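Local structure of type III effector (Vibrio parahaemolyticus, 2QM2) at residues A[66-71]-A[115-120]; A[44-49]-A[119-124]; A[10-15]-A[37-42]. The protein is a putative type III effector of the HopJ family whose biochemical activity is not established. All blocks are in the same frame, centred on the assembly; numbering follows the deposited sequence. Where two conformers were deposited one is given.

Contact 1: residues A[66-71]-A[115-120]; sequences IFAFGL and IQFETS. With K (potassium ion), chain C.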
loop_
_atom_site.group_PDB
_atom_site.type_symbol
_atom_site.label_atom_id
_atom_site.label_comp_id
_atom_site.label_asym_id
_atom_site.label_seq_id
_atom_site.Cartn_x
_atom_site.Cartn_y
_atom_site.Cartn_z
ATOM N N ILE A 66 7.451 -6.247 5.876
ATOM C CA ILE A 66 7.944 -6.011 4.484
ATOM C C ILE A 66 6.873 -5.601 3.500
ATOM O O ILE A 66 7.030 -4.616 2.829
ATOM C CB ILE A 66 8.793 -7.146 3.932
ATOM C CG1 ILE A 66 10.131 -7.148 4.696
ATOM C CG2 ILE A 66 9.072 -6.941 2.346
ATOM C CD1 ILE A 66 10.762 -8.511 4.857
ATOM N N PHE A 67 5.760 -6.350 3.424
ATOM C CA PHE A 67 4.708 -5.931 2.553
ATOM C C PHE A 67 4.195 -4.534 2.838
ATOM O O PHE A 67 4.016 -3.783 1.899
ATOM C CB PHE A 67 3.559 -6.946 2.533
ATOM C CG PHE A 67 3.993 -8.305 2.117
ATOM C CD1 PHE A 67 3.764 -9.400 2.929
ATOM C CD2 PHE A 67 4.667 -8.488 0.900
ATOM C CE1 PHE A 67 4.200 -10.692 2.531
ATOM C CE2 PHE A 67 5.093 -9.752 0.494
ATOM C CZ PHE A 67 4.834 -10.865 1.314
ATOM N N ALA A 68 3.921 -4.182 4.098
ATOM C CA ALA A 68 3.443 -2.837 4.384
ATOM C C ALA A 68 4.520 -1.810 3.993
ATOM O O ALA A 68 4.219 -0.744 3.457
ATOM C CB ALA A 68 3.075 -2.683 5.892
ATOM N N PHE A 69 5.778 -2.135 4.258
ATOM C CA PHE A 69 6.864 -1.246 3.897
ATOM C C PHE A 69 7.004 -1.072 2.335
ATOM O O PHE A 69 7.357 0.018 1.835
ATOM C CB PHE A 69 8.147 -1.809 4.532
ATOM C CG PHE A 69 9.407 -1.081 4.155
ATOM C CD1 PHE A 69 9.813 0.042 4.853
ATOM C CD2 PHE A 69 10.214 -1.550 3.118
ATOM C CE1 PHE A 69 11.010 0.743 4.493
ATOM C CE2 PHE A 69 11.421 -0.891 2.762
ATOM C CZ PHE A 69 11.809 0.276 3.438
ATOM N N GLY A 70 6.694 -2.127 1.591
ATOM C CA GLY A 70 6.715 -2.067 0.117
ATOM C C GLY A 70 5.513 -1.250 -0.406
ATOM O O GLY A 70 5.532 -0.727 -1.511
ATOM N N LEU A 71 4.472 -1.150 0.405
ATOM C CA LEU A 71 3.273 -0.380 0.062
ATOM C C LEU A 71 3.549 1.095 0.312
ATOM O O LEU A 71 3.191 1.970 -0.486
ATOM C CB LEU A 71 2.087 -0.835 0.913
ATOM C CG LEU A 71 1.446 -2.132 0.392
ATOM C CD1 LEU A 71 0.424 -2.715 1.364
ATOM C CD2 LEU A 71 0.866 -1.949 -0.979
ATOM N N ILE A 115 -2.481 -9.137 -2.133
ATOM C CA ILE A 115 -2.257 -8.664 -0.784
ATOM C C ILE A 115 -3.464 -7.887 -0.312
ATOM O O ILE A 115 -3.927 -6.988 -1.015
ATOM C CB ILE A 115 -0.964 -7.752 -0.679
ATOM C CG1 ILE A 115 0.312 -8.611 -0.702
ATOM C CG2 ILE A 115 -1.039 -6.851 0.572
ATOM C CD1 ILE A 115 0.609 -9.385 0.651
ATOM N N GLN A 116 -3.957 -8.171 0.879
ATOM C CA GLN A 116 -5.005 -7.283 1.451
ATOM C C GLN A 116 -4.873 -7.197 2.914
ATOM O O GLN A 116 -4.931 -8.190 3.567
ATOM C CB GLN A 116 -6.420 -7.815 1.161
ATOM C CG GLN A 116 -7.588 -6.915 1.555
ATOM C CD GLN A 116 -8.965 -7.522 1.128
ATOM O OE1 GLN A 116 -9.296 -8.635 1.468
ATOM N NE2 GLN A 116 -9.728 -6.772 0.370
ATOM N N PHE A 117 -4.771 -5.990 3.426
ATOM C CA PHE A 117 -4.558 -5.737 4.856
ATOM C C PHE A 117 -5.880 -5.412 5.502
ATOM O O PHE A 117 -6.714 -4.657 4.936
ATOM C CB PHE A 117 -3.572 -4.543 5.047
ATOM C CG PHE A 117 -2.119 -4.957 5.015
ATOM C CD1 PHE A 117 -1.462 -5.100 3.818
ATOM C CD2 PHE A 117 -1.455 -5.287 6.181
ATOM C CE1 PHE A 117 -0.140 -5.545 3.787
ATOM C CE2 PHE A 117 -0.166 -5.741 6.172
ATOM C CZ PHE A 117 0.514 -5.838 4.953
ATOM N N GLU A 118 -6.052 -5.897 6.715
ATOM C CA GLU A 118 -7.231 -5.514 7.527
ATOM C C GLU A 118 -7.107 -4.107 8.057
ATOM O O GLU A 118 -8.090 -3.383 8.203
ATOM C CB GLU A 118 -7.381 -6.429 8.734
ATOM C CG GLU A 118 -7.693 -7.854 8.455
ATOM C CD GLU A 118 -8.958 -8.065 7.691
ATOM O OE1 GLU A 118 -8.874 -8.205 6.431
ATOM O OE2 GLU A 118 -10.029 -8.119 8.343
ATOM N N THR A 119 -5.879 -3.772 8.426
ATOM C CA THR A 119 -5.570 -2.510 9.036
ATOM C C THR A 119 -4.130 -2.144 8.706
ATOM O O THR A 119 -3.343 -2.969 8.229
ATOM C CB THR A 119 -5.814 -2.542 10.595
ATOM O OG1 THR A 119 -5.595 -1.225 11.145
ATOM C CG2 THR A 119 -4.904 -3.509 11.265
ATOM N N SER A 120 -3.811 -0.877 8.871
ATOM C CA SER A 120 -2.483 -0.401 8.579
ATOM C C SER A 120 -1.462 -1.092 9.497
ATOM O O SER A 120 -1.653 -1.117 10.735
ATOM C CB SER A 120 -2.448 1.099 8.753
ATOM O OG SER A 120 -1.098 1.534 8.747
HETATM K K K C . -4.825 -6.462 -3.499
HETATM O O HOH W 1 -4.489 -4.851 -5.513
HETATM O O HOH W 2 -7.798 -6.526 -2.632
#

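Contact 2: residues A[44-49]-A[119-124]; sequences TPAAFT and TSALTA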
loop_
_atom_site.group_PDB
_atom_site.type_symbol
_atom_site.label_atom_id
_atom_site.label_comp_id
_atom_site.label_asym_id
_atom_site.label_seq_id
_atom_site.Cartn_x
_atom_site.Cartn_y
_atom_site.Cartn_z
ATOM N N THR A 44 2.188 -1.760 13.951
ATOM C CA THR A 44 0.961 -2.092 14.599
ATOM C C THR A 44 0.503 -3.413 14.000
ATOM O O THR A 44 0.198 -3.468 12.822
ATOM C CB THR A 44 -0.051 -0.899 14.456
ATOM O OG1 THR A 44 -1.254 -1.197 15.150
ATOM C CG2 THR A 44 -0.384 -0.620 13.009
ATOM N N PRO A 45 0.529 -4.508 14.795
ATOM C CA PRO A 45 0.128 -5.835 14.286
ATOM C C PRO A 45 -1.187 -5.811 13.497
ATOM O O PRO A 45 -2.209 -5.372 14.012
ATOM C CB PRO A 45 -0.032 -6.665 15.563
ATOM C CG PRO A 45 0.966 -6.053 16.496
ATOM C CD PRO A 45 0.934 -4.576 16.216
ATOM N N ALA A 46 -1.149 -6.311 12.270
ATOM C CA ALA A 46 -2.323 -6.315 11.398
ATOM C C ALA A 46 -2.529 -7.688 10.751
ATOM O O ALA A 46 -1.570 -8.335 10.390
ATOM C CB ALA A 46 -2.181 -5.219 10.321
ATOM N N ALA A 47 -3.773 -8.150 10.643
ATOM C CA ALA A 47 -4.068 -9.322 9.860
ATOM C C ALA A 47 -4.003 -8.965 8.378
ATOM O O ALA A 47 -4.364 -7.872 7.969
ATOM C CB ALA A 47 -5.463 -9.919 10.226
ATOM N N PHE A 48 -3.539 -9.882 7.561
ATOM C CA PHE A 48 -3.528 -9.620 6.122
ATOM C C PHE A 48 -3.581 -10.913 5.383
ATOM O O PHE A 48 -3.147 -11.940 5.892
ATOM C CB PHE A 48 -2.314 -8.815 5.710
ATOM C CG PHE A 48 -1.004 -9.524 5.886
ATOM C CD1 PHE A 48 -0.440 -9.692 7.158
ATOM C CD2 PHE A 48 -0.280 -9.949 4.767
ATOM C CE1 PHE A 48 0.826 -10.312 7.301
ATOM C CE2 PHE A 48 0.970 -10.592 4.918
ATOM C CZ PHE A 48 1.506 -10.777 6.171
ATOM N N THR A 49 -4.164 -10.896 4.195
ATOM C CA THR A 49 -4.127 -12.088 3.370
ATOM C C THR A 49 -3.108 -11.847 2.271
ATOM O O THR A 49 -2.793 -10.709 1.944
ATOM C CB THR A 49 -5.545 -12.594 2.857
ATOM O OG1 THR A 49 -5.762 -12.249 1.487
ATOM C CG2 THR A 49 -6.656 -12.051 3.682
ATOM N N THR A 119 -5.879 -3.772 8.426
ATOM C CA THR A 119 -5.570 -2.510 9.036
ATOM C C THR A 119 -4.130 -2.144 8.706
ATOM O O THR A 119 -3.343 -2.969 8.229
ATOM C CB THR A 119 -5.814 -2.542 10.595
ATOM O OG1 THR A 119 -5.595 -1.225 11.145
ATOM C CG2 THR A 119 -4.904 -3.509 11.265
ATOM N N SER A 120 -3.811 -0.877 8.871
ATOM C CA SER A 120 -2.483 -0.401 8.579
ATOM C C SER A 120 -1.462 -1.092 9.497
ATOM O O SER A 120 -1.653 -1.117 10.735
ATOM C CB SER A 120 -2.448 1.099 8.753
ATOM O OG SER A 120 -1.098 1.534 8.747
ATOM N N ALA A 121 -0.417 -1.688 8.917
ATOM C CA ALA A 121 0.605 -2.292 9.785
ATOM C C ALA A 121 1.707 -1.307 10.195
ATOM O O ALA A 121 2.288 -1.410 11.290
ATOM C CB ALA A 121 1.200 -3.531 9.178
ATOM N N LEU A 122 1.982 -0.357 9.315
ATOM C CA LEU A 122 3.020 0.600 9.533
ATOM C C LEU A 122 2.547 2.037 9.353
ATOM O O LEU A 122 1.564 2.328 8.649
ATOM C CB LEU A 122 4.209 0.354 8.595
ATOM C CG LEU A 122 5.020 -0.934 8.685
ATOM C CD1 LEU A 122 6.055 -1.017 7.448
ATOM C CD2 LEU A 122 5.661 -1.126 10.000
ATOM N N THR A 123 3.299 2.928 9.969
ATOM C CA THR A 123 3.005 4.302 9.869
ATOM C C THR A 123 4.330 5.002 10.113
ATOM O O THR A 123 5.084 4.610 11.005
ATOM C CB THR A 123 1.834 4.685 10.870
ATOM O OG1 THR A 123 1.170 5.871 10.437
ATOM C CG2 THR A 123 2.274 4.831 12.308
ATOM N N ALA A 124 4.631 6.011 9.291
ATOM C CA ALA A 124 5.934 6.672 9.359
ATOM C C ALA A 124 6.089 7.367 10.693
ATOM O O ALA A 124 5.120 7.912 11.223
ATOM C CB ALA A 124 6.122 7.641 8.196
#

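Contact 3: residues A[10-15]-A[37-42]; sequences MKMELQ and IEDNYD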
loop_
_atom_site.group_PDB
_atom_site.type_symbol
_atom_site.label_atom_id
_atom_site.label_comp_id
_atom_site.label_asym_id
_atom_site.label_seq_id
_atom_site.Cartn_x
_atom_site.Cartn_y
_atom_site.Cartn_z
HETATM N N MSE A 10 22.410 6.034 16.333
HETATM C CA MSE A 10 22.447 5.574 14.952
HETATM C C MSE A 10 21.108 5.067 14.424
HETATM O O MSE A 10 20.682 3.951 14.713
HETATM C CB MSE A 10 23.602 4.600 14.693
HETATM C CG MSE A 10 23.966 3.671 15.818
HETATM SE SE MSE A 10 25.878 3.292 15.746
HETATM C CE MSE A 10 26.026 2.648 13.900
ATOM N N LYS A 11 20.460 5.907 13.634
ATOM C CA LYS A 11 19.240 5.541 12.973
ATOM C C LYS A 11 19.532 5.281 11.496
ATOM O O LYS A 11 20.243 6.045 10.845
ATOM C CB LYS A 11 18.228 6.655 13.149
ATOM C CG LYS A 11 16.817 6.410 12.657
ATOM C CD LYS A 11 15.906 7.510 13.241
ATOM C CE LYS A 11 14.772 7.863 12.330
ATOM N NZ LYS A 11 15.230 7.833 10.916
HETATM N N MSE A 12 18.996 4.164 11.007
HETATM C CA MSE A 12 18.956 3.837 9.591
HETATM C C MSE A 12 18.145 4.902 8.841
HETATM O O MSE A 12 17.022 5.248 9.230
HETATM C CB MSE A 12 18.293 2.473 9.380
HETATM C CG MSE A 12 18.974 1.318 10.026
HETATM SE SE MSE A 12 20.096 0.326 8.779
HETATM C CE MSE A 12 18.832 -0.917 8.104
ATOM N N GLU A 13 18.728 5.399 7.763
ATOM C CA GLU A 13 18.132 6.435 6.940
ATOM C C GLU A 13 17.308 5.772 5.853
ATOM O O GLU A 13 17.837 4.933 5.128
ATOM C CB GLU A 13 19.271 7.245 6.319
ATOM C CG GLU A 13 18.919 8.633 5.918
ATOM C CD GLU A 13 18.474 8.701 4.481
ATOM O OE1 GLU A 13 17.280 9.001 4.275
ATOM O OE2 GLU A 13 19.294 8.446 3.559
ATOM N N LEU A 14 16.027 6.140 5.712
ATOM C CA LEU A 14 15.132 5.361 4.848
ATOM C C LEU A 14 15.593 5.444 3.371
ATOM O O LEU A 14 15.693 4.425 2.672
ATOM C CB LEU A 14 13.666 5.797 5.039
ATOM C CG LEU A 14 12.469 5.275 4.204
ATOM C CD1 LEU A 14 12.372 3.766 4.135
ATOM C CD2 LEU A 14 11.165 5.865 4.695
ATOM N N GLN A 15 15.920 6.659 2.926
ATOM C CA GLN A 15 16.117 6.896 1.506
ATOM C C GLN A 15 17.365 6.174 1.016
ATOM O O GLN A 15 17.420 5.682 -0.112
ATOM C CB GLN A 15 16.136 8.405 1.203
ATOM C CG GLN A 15 16.017 8.778 -0.293
ATOM C CD GLN A 15 14.814 8.118 -0.979
ATOM O OE1 GLN A 15 14.975 7.457 -2.008
ATOM N NE2 GLN A 15 13.620 8.259 -0.394
ATOM N N ILE A 37 13.006 -0.535 9.090
ATOM C CA ILE A 37 11.613 -0.384 9.247
ATOM C C ILE A 37 11.361 -0.021 10.710
ATOM O O ILE A 37 10.500 0.777 10.995
ATOM C CB ILE A 37 10.821 -1.727 8.926
ATOM C CG1 ILE A 37 10.691 -1.953 7.411
ATOM C CG2 ILE A 37 9.458 -1.739 9.688
ATOM C CD1 ILE A 37 10.357 -3.424 6.988
ATOM N N GLU A 38 12.073 -0.670 11.621
ATOM C CA GLU A 38 11.889 -0.427 13.055
ATOM C C GLU A 38 12.343 1.007 13.448
ATOM O O GLU A 38 11.679 1.668 14.248
ATOM C CB GLU A 38 12.608 -1.516 13.877
ATOM C CG GLU A 38 11.865 -1.867 15.172
ATOM C CD GLU A 38 12.226 -0.944 16.308
ATOM O OE1 GLU A 38 11.334 -0.637 17.146
ATOM O OE2 GLU A 38 13.411 -0.523 16.361
ATOM N N ASP A 39 13.431 1.489 12.836
ATOM C CA ASP A 39 13.921 2.883 13.007
ATOM C C ASP A 39 13.031 3.964 12.358
ATOM O O ASP A 39 13.147 5.137 12.685
ATOM C CB ASP A 39 15.281 3.059 12.332
ATOM C CG ASP A 39 16.422 2.426 13.076
ATOM O OD1 ASP A 39 16.314 2.145 14.305
ATOM O OD2 ASP A 39 17.469 2.241 12.409
ATOM N N ASN A 40 12.181 3.585 11.413
ATOM C CA ASN A 40 11.510 4.601 10.599
ATOM C C ASN A 40 9.987 4.562 10.653
ATOM O O ASN A 40 9.312 5.428 10.078
ATOM C CB ASN A 40 12.006 4.546 9.143
ATOM C CG ASN A 40 13.446 5.029 9.001
ATOM O OD1 ASN A 40 13.729 6.235 9.002
ATOM N ND2 ASN A 40 14.357 4.091 8.875
ATOM N N TYR A 41 9.450 3.572 11.358
ATOM C CA TYR A 41 8.006 3.396 11.418
ATOM C C TYR A 41 7.529 2.907 12.772
ATOM O O TYR A 41 8.260 2.204 13.496
ATOM C CB TYR A 41 7.608 2.352 10.419
ATOM C CG TYR A 41 7.928 2.682 9.000
ATOM C CD1 TYR A 41 9.046 2.156 8.389
ATOM C CD2 TYR A 41 7.105 3.542 8.251
ATOM C CE1 TYR A 41 9.347 2.456 7.082
ATOM C CE2 TYR A 41 7.403 3.854 6.952
ATOM C CZ TYR A 41 8.517 3.298 6.363
ATOM O OH TYR A 41 8.823 3.587 5.054
ATOM N N ASP A 42 6.286 3.226 13.103
ATOM C CA ASP A 42 5.604 2.563 14.215
ATOM C C ASP A 42 4.815 1.365 13.711
ATOM O O ASP A 42 4.006 1.494 12.808
ATOM C CB ASP A 42 4.682 3.530 14.982
ATOM C CG ASP A 42 5.453 4.611 15.685
ATOM O OD1 ASP A 42 6.426 4.256 16.372
ATOM O OD2 ASP A 42 5.094 5.801 15.538
HETATM O O HOH W 3 19.653 1.531 13.740
HETATM O O HOH W 4 14.962 8.036 7.720
#

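Contact 1: residues A[66-71]-A[115-120]
F67 and I115 make the tight end of this contact. The methyl CD1 of I115 stands over one face of the F67 ring in a CH-pi contact, 4.0 Å from the ring centroid and 16° off the normal, with F67 CG 3.8 Å from I115 CD1. I115 keeps CG1 anti to its carbonyl carbon (chi1 -77°), which carries CD1 out over the ring, and the two side chains cross at about a right angle. The ring of F117 reaches the helix end-on: its CZ lies 4.0 Å from CB of F67, which sits near that ring's plane, and 4.2 Å from the small methyl CB of A68. Because the strand crosses helix 61-72 almost perpendicularly, at 96°, with 10.4 Å between the axes, long apolar side chains are needed to span the gap.

L71 is the partly exposed end. Its CD1 packs closely and obliquely on the F117 ring, 3.8 Å from F117 CE1, but only loosely on I115, 4.5 Å from CG2; L71 also packs on A74 of the second subunit. Q116 points away, and its NE2 bonds OD1 of N73 of that subunit. I115 O binds the potassium ion at 2.7 Å, with W112 O, E113 O, N73 O of the second subunit and two waters. With no hydrogen bond joining the segments, their cohesion is apolar, while the ion, strand 48-50 and the second subunit take up the strand's polar backbone and outer side.

Contact 2: residues A[44-49]-A[119-124]
This is a partly buried meeting of two connecting segments, T44-A46 with T119-A121, that run roughly antiparallel. Each leads from one small sheet to the other. T44 N donates to A121 O across 2.7 Å, with an N-H...O angle of 160° and the donor tilted 21° from the carbonyl plane. This is the one hydrogen bond between the segments. Close by, CA of A121 approaches T44 O at 3.3 Å in a CA-H...O contact, which may offset in part the closeness of the two carbonyl oxygens. P45 has no backbone N-H to offer; its CB points away from 119-124, and its side chain packs on A57 and N58.

The bond prolongs the pairing of strands 41-43 and 122-124, in which T123 bonds D42. At the far end, T49 pairs with Q116 in the three-stranded antiparallel sheet, and A47 with E118 just beyond the strand ends. The contact thus bridges the places where both chain segments pass between the sheets, and the strands on either side are antiparallel partners.

Small side chains suit the narrow gap. The methyl CB of A46 fits between T119 and A121, 3.9 Å from A121 CB and 3.4 Å from T119 CG2, the latter a tighter approach than usual for two carbons. T119 brings that methyl to A46 because OG1 takes the place opposite the backbone N (chi1 -175°), leaving CG2 between N and the carbonyl carbon. A121 CB also touches C64 of helix 61-72, and A121 N bonds a glycerol, probably from the crystallisation liquor. On the dimer side, S120 packs on S120 of the second subunit and T119 on T123 of that subunit.

Contact 3: residues A[10-15]-A[37-42]
The Y41 ring and L14 meet obliquely: CD2 of L14 lies 4.0 Å from Y41 CZ and 3.3 Å from Y41 OH, the side chains crossing at about a right angle, while CA of I37, from Y41's own segment, lies in the ring plane at its edge. The Y41 hydroxyl is also hydrogen-bonded to N73 ND2, so a tyrosine can join apolar packing to a polar anchor. The N40 amide is the second flat group, described here in one of its two conformers. Its ND2 donates to M12 O at 2.9 Å, with that oxygen nearly in the amide plane but the donor 47° out of the carbonyl plane of M12; ND2 also bonds V36 O. On its other atom, OD1 accepts from K11 NZ at 2.9 Å, NZ standing above the carbonyl plane. L14 N donates to a water nearby.

The third flat group, the D39 carboxylate, receives M12 N on OD2 at 2.8 Å from above its plane, the N-H...O angle being 162°. A water donates to D39 OD2 and to M10 O. The aliphatic part of K11 lies along D39, CG 3.7 Å from D39 CB, before bends at its third and fourth torsions bring NZ to N40. An acidic and an amide side chain thus grip M12 by both its N-H and its C=O.

E13 is the N-cap of helix 14-23, its OE1 accepting from Q15 N. The segment before that helix is thereby tied to the C-terminal part of helix 30-40 and to Y41, whose strand pairs with 122-124; selenomethionine M12 packs on A35 and V36, and L14 reaches F69 of helix 61-72.

In the fold
Contacts 1 and 2 are centred about 6 Å apart and share T119 and S120: strand 115-117 packs against helix 61-72, and the chain leaving it then pairs with 44-46. Both reach the second subunit. Contact 3 lies about 17 Å from each, centre to centre. F69 ties it to contact 1: CD1 of F69 is 3.3 Å from CE1 of Y41. With contact 2 it is linked by a probable backbone hydrogen bond, T123 O to D42 N, 2.8 Å. Potassium lies at the strand end of contact 1, and glycerol, probably from the crystallisation liquor, lies about 3 Å from the side chains of A68 in contact 1 and A121 in contact 2.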